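Local atomic coordinates of L-methionine gamma-lyase (Fusobacterium nucleatum subsp. nucleatum ATCC 25586, PDB entry 7BQW), a protein that belongs to the Cys/Met metabolism family of pyridoxal phosphate-dependent enzymes and assembles from four copies of one chain. Residues V132-L137 against K162-E167; V151-P156 against V181-T186; K324-N329 against T344-P349. All blocks are in the same frame, centred on the assembly; numbering follows the deposited sequence.

Interaction 1: residues V132-L137 against K162-E167; sequences VDTSNL and KIVDLE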
loop_
_atom_site.group_PDB
_atom_site.type_symbol
_atom_site.label_atom_id
_atom_site.label_comp_id
_atom_site.label_asym_id
_atom_site.label_seq_id
_atom_site.Cartn_x
_atom_site.Cartn_y
_atom_site.Cartn_z
ATOM N N VAL A 132 -19.834 -37.478 4.904
ATOM C CA VAL A 132 -19.746 -38.506 5.940
ATOM C C VAL A 132 -19.118 -37.916 7.200
ATOM O O VAL A 132 -18.587 -36.803 7.207
ATOM C CB VAL A 132 -18.930 -39.743 5.491
ATOM C CG1 VAL A 132 -19.343 -40.207 4.107
ATOM C CG2 VAL A 132 -17.433 -39.459 5.541
ATOM N N ASP A 133 -19.169 -38.687 8.279
ATOM C CA ASP A 133 -18.417 -38.331 9.472
ATOM C C ASP A 133 -16.985 -38.792 9.262
ATOM O O ASP A 133 -16.702 -39.996 9.310
ATOM C CB ASP A 133 -19.017 -38.953 10.726
ATOM C CG ASP A 133 -18.334 -38.464 11.993
ATOM O OD1 ASP A 133 -17.165 -38.024 11.909
ATOM O OD2 ASP A 133 -18.954 -38.518 13.079
ATOM N N THR A 134 -16.081 -37.833 9.032
ATOM C CA THR A 134 -14.690 -38.192 8.816
ATOM C C THR A 134 -14.019 -38.684 10.086
ATOM O O THR A 134 -12.980 -39.340 9.998
ATOM C CB THR A 134 -13.912 -37.017 8.226
ATOM O OG1 THR A 134 -14.154 -35.833 8.989
ATOM C CG2 THR A 134 -14.345 -36.769 6.802
ATOM N N SER A 135 -14.579 -38.401 11.264
ATOM C CA SER A 135 -13.984 -38.958 12.475
ATOM C C SER A 135 -14.162 -40.471 12.524
ATOM O O SER A 135 -13.293 -41.181 13.046
ATOM C CB SER A 135 -14.567 -38.282 13.720
ATOM O OG SER A 135 -15.863 -38.762 14.025
ATOM N N ASN A 136 -15.254 -40.981 11.953
ATOM C CA ASN A 136 -15.478 -42.416 11.825
ATOM C C ASN A 136 -14.627 -42.956 10.680
ATOM O O ASN A 136 -14.890 -42.657 9.510
ATOM C CB ASN A 136 -16.955 -42.695 11.578
ATOM C CG ASN A 136 -17.285 -44.175 11.637
ATOM O OD1 ASN A 136 -16.405 -45.033 11.493
ATOM N ND2 ASN A 136 -18.560 -44.483 11.866
ATOM N N LEU A 137 -13.638 -43.794 11.014
ATOM C CA LEU A 137 -12.675 -44.260 10.015
ATOM C C LEU A 137 -13.340 -45.127 8.945
ATOM O O LEU A 137 -13.092 -44.950 7.743
ATOM C CB LEU A 137 -11.540 -45.026 10.702
ATOM C CG LEU A 137 -10.338 -44.230 11.230
ATOM C CD1 LEU A 137 -9.767 -43.325 10.145
ATOM C CD2 LEU A 137 -10.728 -43.427 12.466
ATOM N N LYS A 162 -14.038 -30.460 15.994
ATOM C CA LYS A 162 -13.867 -31.860 15.653
ATOM C C LYS A 162 -12.431 -32.126 15.206
ATOM O O LYS A 162 -11.889 -31.432 14.335
ATOM C CB LYS A 162 -14.851 -32.262 14.550
ATOM C CG LYS A 162 -14.803 -33.739 14.147
ATOM C CD LYS A 162 -16.103 -34.137 13.451
ATOM C CE LYS A 162 -15.847 -35.007 12.231
ATOM N NZ LYS A 162 -17.103 -35.213 11.458
ATOM N N ILE A 163 -11.811 -33.101 15.850
ATOM C CA ILE A 163 -10.513 -33.633 15.471
ATOM C C ILE A 163 -10.766 -34.864 14.619
ATOM O O ILE A 163 -11.825 -35.497 14.704
ATOM C CB ILE A 163 -9.644 -33.951 16.709
ATOM C CG1 ILE A 163 -9.445 -32.682 17.537
ATOM C CG2 ILE A 163 -8.274 -34.514 16.311
ATOM C CD1 ILE A 163 -8.639 -31.611 16.810
ATOM N N VAL A 164 -9.785 -35.194 13.786
ATOM C CA VAL A 164 -9.875 -36.231 12.770
ATOM C C VAL A 164 -8.457 -36.704 12.456
ATOM O O VAL A 164 -7.565 -35.895 12.174
ATOM C CB VAL A 164 -10.621 -35.688 11.533
ATOM C CG1 VAL A 164 -10.210 -36.397 10.261
ATOM C CG2 VAL A 164 -12.115 -35.781 11.745
ATOM N N ASP A 165 -8.240 -38.017 12.521
ATOM C CA ASP A 165 -6.905 -38.610 12.432
ATOM C C ASP A 165 -6.427 -38.568 10.991
ATOM O O ASP A 165 -6.827 -39.392 10.171
ATOM C CB ASP A 165 -6.937 -40.043 12.964
ATOM C CG ASP A 165 -5.550 -40.665 13.087
ATOM O OD1 ASP A 165 -4.722 -40.516 12.160
ATOM O OD2 ASP A 165 -5.285 -41.330 14.108
ATOM N N LEU A 166 -5.519 -37.637 10.688
ATOM C CA LEU A 166 -5.140 -37.405 9.293
ATOM C C LEU A 166 -4.364 -38.561 8.699
ATOM O O LEU A 166 -4.455 -38.796 7.491
ATOM C CB LEU A 166 -4.299 -36.133 9.148
ATOM C CG LEU A 166 -5.022 -34.853 9.523
ATOM C CD1 LEU A 166 -4.065 -33.685 9.439
ATOM C CD2 LEU A 166 -6.215 -34.690 8.604
ATOM N N GLU A 167 -3.549 -39.239 9.509
ATOM C CA GLU A 167 -2.694 -40.307 9.002
ATOM C C GLU A 167 -3.513 -41.561 8.737
ATOM O O GLU A 167 -3.389 -42.186 7.676
ATOM C CB GLU A 167 -1.574 -40.595 10.002
ATOM C CG GLU A 167 -0.531 -41.612 9.535
ATOM C CD GLU A 167 0.593 -41.782 10.545
ATOM O OE1 GLU A 167 0.287 -41.899 11.752
ATOM O OE2 GLU A 167 1.774 -41.791 10.136
#

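Interaction 2: residues V151-P156 against V181-T186; sequences VYLETP and VIVDNT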
loop_
_atom_site.group_PDB
_atom_site.type_symbol
_atom_site.label_atom_id
_atom_site.label_comp_id
_atom_site.label_asym_id
_atom_site.label_seq_id
_atom_site.Cartn_x
_atom_site.Cartn_y
_atom_site.Cartn_z
ATOM N N VAL A 151 -10.382 -36.904 -1.197
ATOM C CA VAL A 151 -10.876 -36.863 0.179
ATOM C C VAL A 151 -10.408 -35.549 0.800
ATOM O O VAL A 151 -9.201 -35.294 0.888
ATOM C CB VAL A 151 -10.401 -38.062 1.008
ATOM C CG1 VAL A 151 -11.118 -38.057 2.325
ATOM C CG2 VAL A 151 -10.662 -39.371 0.264
ATOM N N TYR A 152 -11.359 -34.728 1.237
ATOM C CA TYR A 152 -11.097 -33.362 1.661
ATOM C C TYR A 152 -11.434 -33.239 3.139
ATOM O O TYR A 152 -12.583 -33.469 3.526
ATOM C CB TYR A 152 -11.926 -32.377 0.829
ATOM C CG TYR A 152 -11.681 -30.937 1.210
ATOM C CD1 TYR A 152 -12.361 -30.357 2.297
ATOM C CD2 TYR A 152 -10.759 -30.153 0.504
ATOM C CE1 TYR A 152 -12.137 -29.064 2.670
ATOM C CE2 TYR A 152 -10.532 -28.841 0.880
ATOM C CZ TYR A 152 -11.224 -28.308 1.965
ATOM O OH TYR A 152 -11.015 -27.017 2.342
ATOM N N LEU A 153 -10.451 -32.847 3.956
ATOM C CA LEU A 153 -10.585 -32.903 5.414
ATOM C C LEU A 153 -10.224 -31.572 6.096
ATOM O O LEU A 153 -9.506 -30.711 5.556
ATOM C CB LEU A 153 -9.705 -34.025 6.009
ATOM C CG LEU A 153 -9.753 -35.444 5.439
ATOM C CD1 LEU A 153 -8.408 -36.167 5.574
ATOM C CD2 LEU A 153 -10.862 -36.230 6.128
ATOM N N GLU A 154 -10.705 -31.444 7.334
ATOM C CA GLU A 154 -10.510 -30.250 8.147
ATOM C C GLU A 154 -10.234 -30.688 9.569
ATOM O O GLU A 154 -11.085 -31.338 10.183
ATOM C CB GLU A 154 -11.743 -29.349 8.122
ATOM C CG GLU A 154 -11.874 -28.508 6.866
ATOM C CD GLU A 154 -12.946 -27.428 6.989
ATOM O OE1 GLU A 154 -13.179 -26.705 5.990
ATOM O OE2 GLU A 154 -13.549 -27.306 8.083
ATOM N N THR A 155 -9.069 -30.338 10.100
ATOM C CA THR A 155 -8.924 -30.636 11.521
ATOM C C THR A 155 -7.884 -29.746 12.202
ATOM O O THR A 155 -6.764 -29.593 11.694
ATOM C CB THR A 155 -8.606 -32.120 11.733
ATOM O OG1 THR A 155 -8.728 -32.416 13.121
ATOM C CG2 THR A 155 -7.218 -32.480 11.258
ATOM N N PRO A 156 -8.223 -29.118 13.347
ATOM C CA PRO A 156 -9.558 -29.058 13.968
ATOM C C PRO A 156 -10.573 -28.385 13.054
ATOM O O PRO A 156 -10.154 -27.750 12.097
ATOM C CB PRO A 156 -9.319 -28.224 15.228
ATOM C CG PRO A 156 -7.875 -28.461 15.556
ATOM C CD PRO A 156 -7.177 -28.576 14.246
ATOM N N VAL A 181 -5.619 -36.714 -1.129
ATOM C CA VAL A 181 -6.104 -36.229 0.160
ATOM C C VAL A 181 -5.733 -34.755 0.306
ATOM O O VAL A 181 -4.551 -34.393 0.269
ATOM C CB VAL A 181 -5.529 -37.048 1.319
ATOM C CG1 VAL A 181 -6.109 -36.530 2.645
ATOM C CG2 VAL A 181 -5.812 -38.506 1.097
ATOM N N ILE A 182 -6.741 -33.915 0.513
ATOM C CA ILE A 182 -6.587 -32.472 0.638
ATOM C C ILE A 182 -7.013 -32.065 2.048
ATOM O O ILE A 182 -8.127 -32.385 2.484
ATOM C CB ILE A 182 -7.412 -31.727 -0.435
ATOM C CG1 ILE A 182 -7.074 -32.274 -1.833
ATOM C CG2 ILE A 182 -7.175 -30.218 -0.334
ATOM C CD1 ILE A 182 -7.671 -31.496 -3.020
ATOM N N VAL A 183 -6.138 -31.351 2.758
ATOM C CA VAL A 183 -6.420 -30.931 4.126
ATOM C C VAL A 183 -6.351 -29.407 4.242
ATOM O O VAL A 183 -5.417 -28.766 3.739
ATOM C CB VAL A 183 -5.480 -31.627 5.122
ATOM C CG1 VAL A 183 -5.438 -30.872 6.438
ATOM C CG2 VAL A 183 -5.964 -33.067 5.337
ATOM N N ASP A 184 -7.380 -28.835 4.866
ATOM C CA ASP A 184 -7.437 -27.423 5.225
ATOM C C ASP A 184 -6.750 -27.275 6.582
ATOM O O ASP A 184 -7.341 -27.578 7.622
ATOM C CB ASP A 184 -8.888 -26.954 5.257
ATOM C CG ASP A 184 -9.033 -25.454 5.492
ATOM O OD1 ASP A 184 -8.093 -24.832 6.003
ATOM O OD2 ASP A 184 -10.105 -24.901 5.178
ATOM N N ASN A 185 -5.485 -26.826 6.565
ATOM C CA ASN A 185 -4.657 -26.677 7.763
ATOM C C ASN A 185 -4.707 -25.257 8.352
ATOM O O ASN A 185 -3.729 -24.828 8.972
ATOM C CB ASN A 185 -3.205 -27.079 7.453
ATOM C CG ASN A 185 -2.401 -27.450 8.718
ATOM O OD1 ASN A 185 -2.948 -27.981 9.684
ATOM N ND2 ASN A 185 -1.094 -27.192 8.690
ATOM N N THR A 186 -5.830 -24.540 8.182
ATOM C CA THR A 186 -5.947 -23.140 8.593
ATOM C C THR A 186 -5.930 -22.991 10.113
ATOM O O THR A 186 -5.256 -22.108 10.643
ATOM C CB THR A 186 -7.238 -22.524 8.046
ATOM O OG1 THR A 186 -7.303 -22.644 6.616
ATOM C CG2 THR A 186 -7.333 -21.051 8.446
HETATM O O HOH W 1 -6.349 -26.847 10.569
#

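Interaction 3: residues K324-N329 against T344-P349; sequences KTLLNN and TLIQHP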
loop_
_atom_site.group_PDB
_atom_site.type_symbol
_atom_site.label_atom_id
_atom_site.label_comp_id
_atom_site.label_asym_id
_atom_site.label_seq_id
_atom_site.Cartn_x
_atom_site.Cartn_y
_atom_site.Cartn_z
ATOM N N LYS A 324 -26.530 -13.512 23.480
ATOM C CA LYS A 324 -26.765 -12.115 23.135
ATOM C C LYS A 324 -26.259 -11.188 24.230
ATOM O O LYS A 324 -25.506 -10.243 23.961
ATOM C CB LYS A 324 -28.260 -11.886 22.886
ATOM C CG LYS A 324 -28.619 -11.453 21.466
ATOM C CD LYS A 324 -30.115 -11.644 21.196
ATOM C CE LYS A 324 -30.866 -10.319 21.061
ATOM N NZ LYS A 324 -32.295 -10.547 20.709
ATOM N N THR A 325 -26.663 -11.444 25.476
ATOM C CA THR A 325 -26.268 -10.564 26.574
ATOM C C THR A 325 -24.763 -10.618 26.814
ATOM O O THR A 325 -24.126 -9.587 27.054
ATOM C CB THR A 325 -27.028 -10.928 27.853
ATOM O OG1 THR A 325 -28.437 -10.898 27.602
ATOM C CG2 THR A 325 -26.706 -9.958 28.986
ATOM N N LEU A 326 -24.170 -11.808 26.738
ATOM C CA LEU A 326 -22.728 -11.902 26.916
ATOM C C LEU A 326 -22.006 -11.034 25.899
ATOM O O LEU A 326 -21.210 -10.162 26.265
ATOM C CB LEU A 326 -22.271 -13.351 26.806
ATOM C CG LEU A 326 -20.753 -13.461 26.791
ATOM C CD1 LEU A 326 -20.213 -13.109 28.155
ATOM C CD2 LEU A 326 -20.318 -14.859 26.361
ATOM N N LEU A 327 -22.318 -11.230 24.614
ATOM C CA LEU A 327 -21.603 -10.530 23.558
ATOM C C LEU A 327 -21.909 -9.038 23.561
ATOM O O LEU A 327 -21.052 -8.230 23.186
ATOM C CB LEU A 327 -21.939 -11.151 22.201
ATOM C CG LEU A 327 -21.036 -12.358 21.913
ATOM C CD1 LEU A 327 -21.697 -13.680 22.310
ATOM C CD2 LEU A 327 -20.545 -12.404 20.491
ATOM N N ASN A 328 -23.107 -8.648 23.980
ATOM C CA ASN A 328 -23.453 -7.233 23.973
ATOM C C ASN A 328 -22.875 -6.456 25.158
ATOM O O ASN A 328 -23.057 -5.237 25.214
ATOM C CB ASN A 328 -24.974 -7.072 23.915
ATOM C CG ASN A 328 -25.541 -7.406 22.532
ATOM O OD1 ASN A 328 -24.816 -7.872 21.644
ATOM N ND2 ASN A 328 -26.841 -7.174 22.346
ATOM N N ASN A 329 -22.180 -7.110 26.094
ATOM C CA ASN A 329 -21.522 -6.411 27.193
ATOM C C ASN A 329 -19.998 -6.442 27.120
ATOM O O ASN A 329 -19.345 -5.678 27.844
ATOM C CB ASN A 329 -21.975 -6.990 28.541
ATOM C CG ASN A 329 -23.410 -6.622 28.883
ATOM O OD1 ASN A 329 -23.662 -5.656 29.602
ATOM N ND2 ASN A 329 -24.358 -7.396 28.367
ATOM N N THR A 344 -8.743 -10.234 20.063
ATOM C CA THR A 344 -9.627 -11.341 20.386
ATOM C C THR A 344 -11.015 -11.125 19.773
ATOM O O THR A 344 -11.629 -10.066 19.935
ATOM C CB THR A 344 -9.713 -11.521 21.903
ATOM O OG1 THR A 344 -8.497 -12.113 22.375
ATOM C CG2 THR A 344 -10.908 -12.407 22.275
ATOM N N LEU A 345 -11.506 -12.134 19.064
ATOM C CA LEU A 345 -12.800 -12.052 18.400
ATOM C C LEU A 345 -13.744 -13.094 18.978
ATOM O O LEU A 345 -13.336 -14.206 19.328
ATOM C CB LEU A 345 -12.670 -12.242 16.892
ATOM C CG LEU A 345 -11.576 -11.413 16.211
ATOM C CD1 LEU A 345 -11.470 -11.790 14.757
ATOM C CD2 LEU A 345 -11.876 -9.948 16.340
ATOM N N ILE A 346 -15.004 -12.723 19.081
ATOM C CA ILE A 346 -16.024 -13.586 19.642
ATOM C C ILE A 346 -17.224 -13.531 18.715
ATOM O O ILE A 346 -17.504 -12.499 18.091
ATOM C CB ILE A 346 -16.393 -13.150 21.083
ATOM C CG1 ILE A 346 -17.305 -14.177 21.748
ATOM C CG2 ILE A 346 -16.997 -11.738 21.078
ATOM C CD1 ILE A 346 -17.203 -14.209 23.254
ATOM N N GLN A 347 -17.922 -14.660 18.609
ATOM C CA GLN A 347 -19.139 -14.729 17.817
ATOM C C GLN A 347 -20.094 -15.729 18.448
ATOM O O GLN A 347 -19.689 -16.632 19.184
ATOM C CB GLN A 347 -18.849 -15.119 16.371
ATOM C CG GLN A 347 -18.807 -16.611 16.151
ATOM C CD GLN A 347 -18.937 -16.971 14.691
ATOM O OE1 GLN A 347 -17.956 -17.318 14.035
ATOM N NE2 GLN A 347 -20.151 -16.870 14.168
ATOM N N HIS A 348 -21.376 -15.547 18.149
ATOM C CA HIS A 348 -22.463 -16.357 18.694
ATOM C C HIS A 348 -23.290 -16.787 17.493
ATOM O O HIS A 348 -24.229 -16.084 17.096
ATOM C CB HIS A 348 -23.286 -15.556 19.703
ATOM C CG HIS A 348 -24.487 -16.276 20.241
ATOM N ND1 HIS A 348 -24.467 -17.611 20.587
ATOM C CD2 HIS A 348 -25.732 -15.831 20.533
ATOM C CE1 HIS A 348 -25.653 -17.960 21.055
ATOM N NE2 HIS A 348 -26.438 -16.898 21.033
ATOM N N PRO A 349 -22.957 -17.931 16.881
ATOM C CA PRO A 349 -23.563 -18.297 15.589
ATOM C C PRO A 349 -25.078 -18.161 15.522
ATOM O O PRO A 349 -25.597 -17.772 14.468
ATOM C CB PRO A 349 -23.123 -19.756 15.426
ATOM C CG PRO A 349 -21.828 -19.817 16.136
ATOM C CD PRO A 349 -21.992 -18.946 17.335
#

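Interaction 1: residues V132-L137 against K162-E167
Lys162 leaves its backbone with CG trans to N (chi1 -178°) and bends at chi3, which carries its ammonium group to Asp133. Asp133 has a similar first torsion (chi1 -174°), and its OD1 turns to meet the lysine. The salt bridge from Lys162 NZ to Asp133 OD1 is 2.8 Å long. NZ arrives from above the carboxylate plane, 68° out of it. Two donors from Ser135 reach the same oxygen closer to that plane. Ser135 OG comes on the syn side at 2.6 Å from Asp133 OD1. Ser135 N comes on the anti side at 2.7 Å from Asp133 OD1. Three bonds therefore grip OD1 and fix the rotation of the carboxylate. Lys162 NZ also forms a salt bridge with Asp107, its strongest polar partner, which accepts from Thr134 N as well. The two acids probably favour a charged lysine.

Beside the bridge, Val164 crosses Thr134 at about a right angle. Val164 CG2 lies 3.4 Å from Thr134 OG1 and 3.6 Å from Ser135 N. Lys162 CE rests 3.8 Å from Ser135 CB. The contact joins the loop after strand 128-132 to the lead-in of helix 166-171. The bond from Ser135 N to Asp133 OD1 makes the 133-135 bend an Asx turn.

Interaction 2: residues V151-P156 against V181-T186
Leu153 offers its backbone N to Ile182 O at 2.8 Å, nearly along the C=O axis, and Leu153 O accepts from Asp184 N at 2.9 Å. Ile182 N gives a third bond to Val151 O. All three bonds are nearly straight. They set strands 148-154 and 180-184 parallel, with Tyr152 beside Ile182 and Leu153 beside Val183.

On one face of the sheet, Tyr152 sets CG opposite its N across the first torsion (chi1 -179°). This lays the ring alongside Ile182, and its hydroxyl ends at Asp184. Tyr152 CD2 lies 3.7 Å from Ile182 CG2, and Tyr152 OH lies 3.6 Å from Asp184 CB. Glu154 lies side by side with Asp184, their carboxylate planes 85° apart and Glu154 OE1 3.7 Å from Asp184 OD2. On the other face, Leu153 CD1 packs 3.7 Å from Val181 CG1, and Leu153 CB meets Val183 CG2. Leu166 and Leu169 of the connecting helix 166-171 cover this side. Where the strands end, one water donates to both Thr155 O and Asp184 O.

Both acids are buried, and each has a backbone donor. Glu154 OE2 takes a weak bond from Tyr111 N. Asp184 OD1 accepts from Thr186 N in an Asx turn, which limits rotation of its carboxylate.

Interaction 3: residues K324-N329 against T344-P349
Helix 324-329 runs roughly antiparallel to strand 345-347, with their N-to-C directions 153° apart and their axes 9.5 Å apart at closest approach. Leu327 carries most of the contact. Its two methyl branches divide between two residues of the strand side. Leu327 CD2 lies 3.7 Å from Ile346 CG2 and also meets the strand backbone, 3.8 Å from Gln347 CA. Leu327 CD1 goes to the next inward-facing residue and lies 3.6 Å from His348 CB. The first torsion of Ile346 (chi1 -171°) puts both CG1 and CG2 against Leu327. Leu326 adds a looser touch, Leu326 CD2 lying 4.4 Å from Ile346 CD1.

The His348 ring lies by the first residue of the helical segment. His348 CD2 is 3.8 Å from Lys324 N. His348 ND1 has a hydrogen-bond partner in Leu371 O, which should limit rotation of the ring. No hydrogen bond joins the two segments. Leu335 and Met352 also pack on Leu327, and Ala40 of a second subunit packs on Lys324. The contact is thus mainly apolar packing of helix 319-329 on one face of a mixed five-stranded sheet, a two-layer alpha/beta arrangement near the C-terminal end of the chain.

Interactions 1 and 2 are neighbours, with centres 10 Å apart, and they touch. Thr155 OG1 lies 3.0 Å from Val164 N. Ile163 CD1 also packs 3.5 Å from Pro156 CG. Their segments alternate along the chain. Residues 162-167 lie on the crossover of the beta-alpha-beta unit whose two strands pair in interaction 2. Interaction 1 ties the entrance to that crossover helix to the loop after edge strand 128-132. Interaction 3 stands apart, at the smaller sheet and its covering helix later in the chain. Its centre is 29 Å from that of interaction 1 and 28 Å from that of interaction 2, and its nearest atoms are about 12 Å from interaction 2.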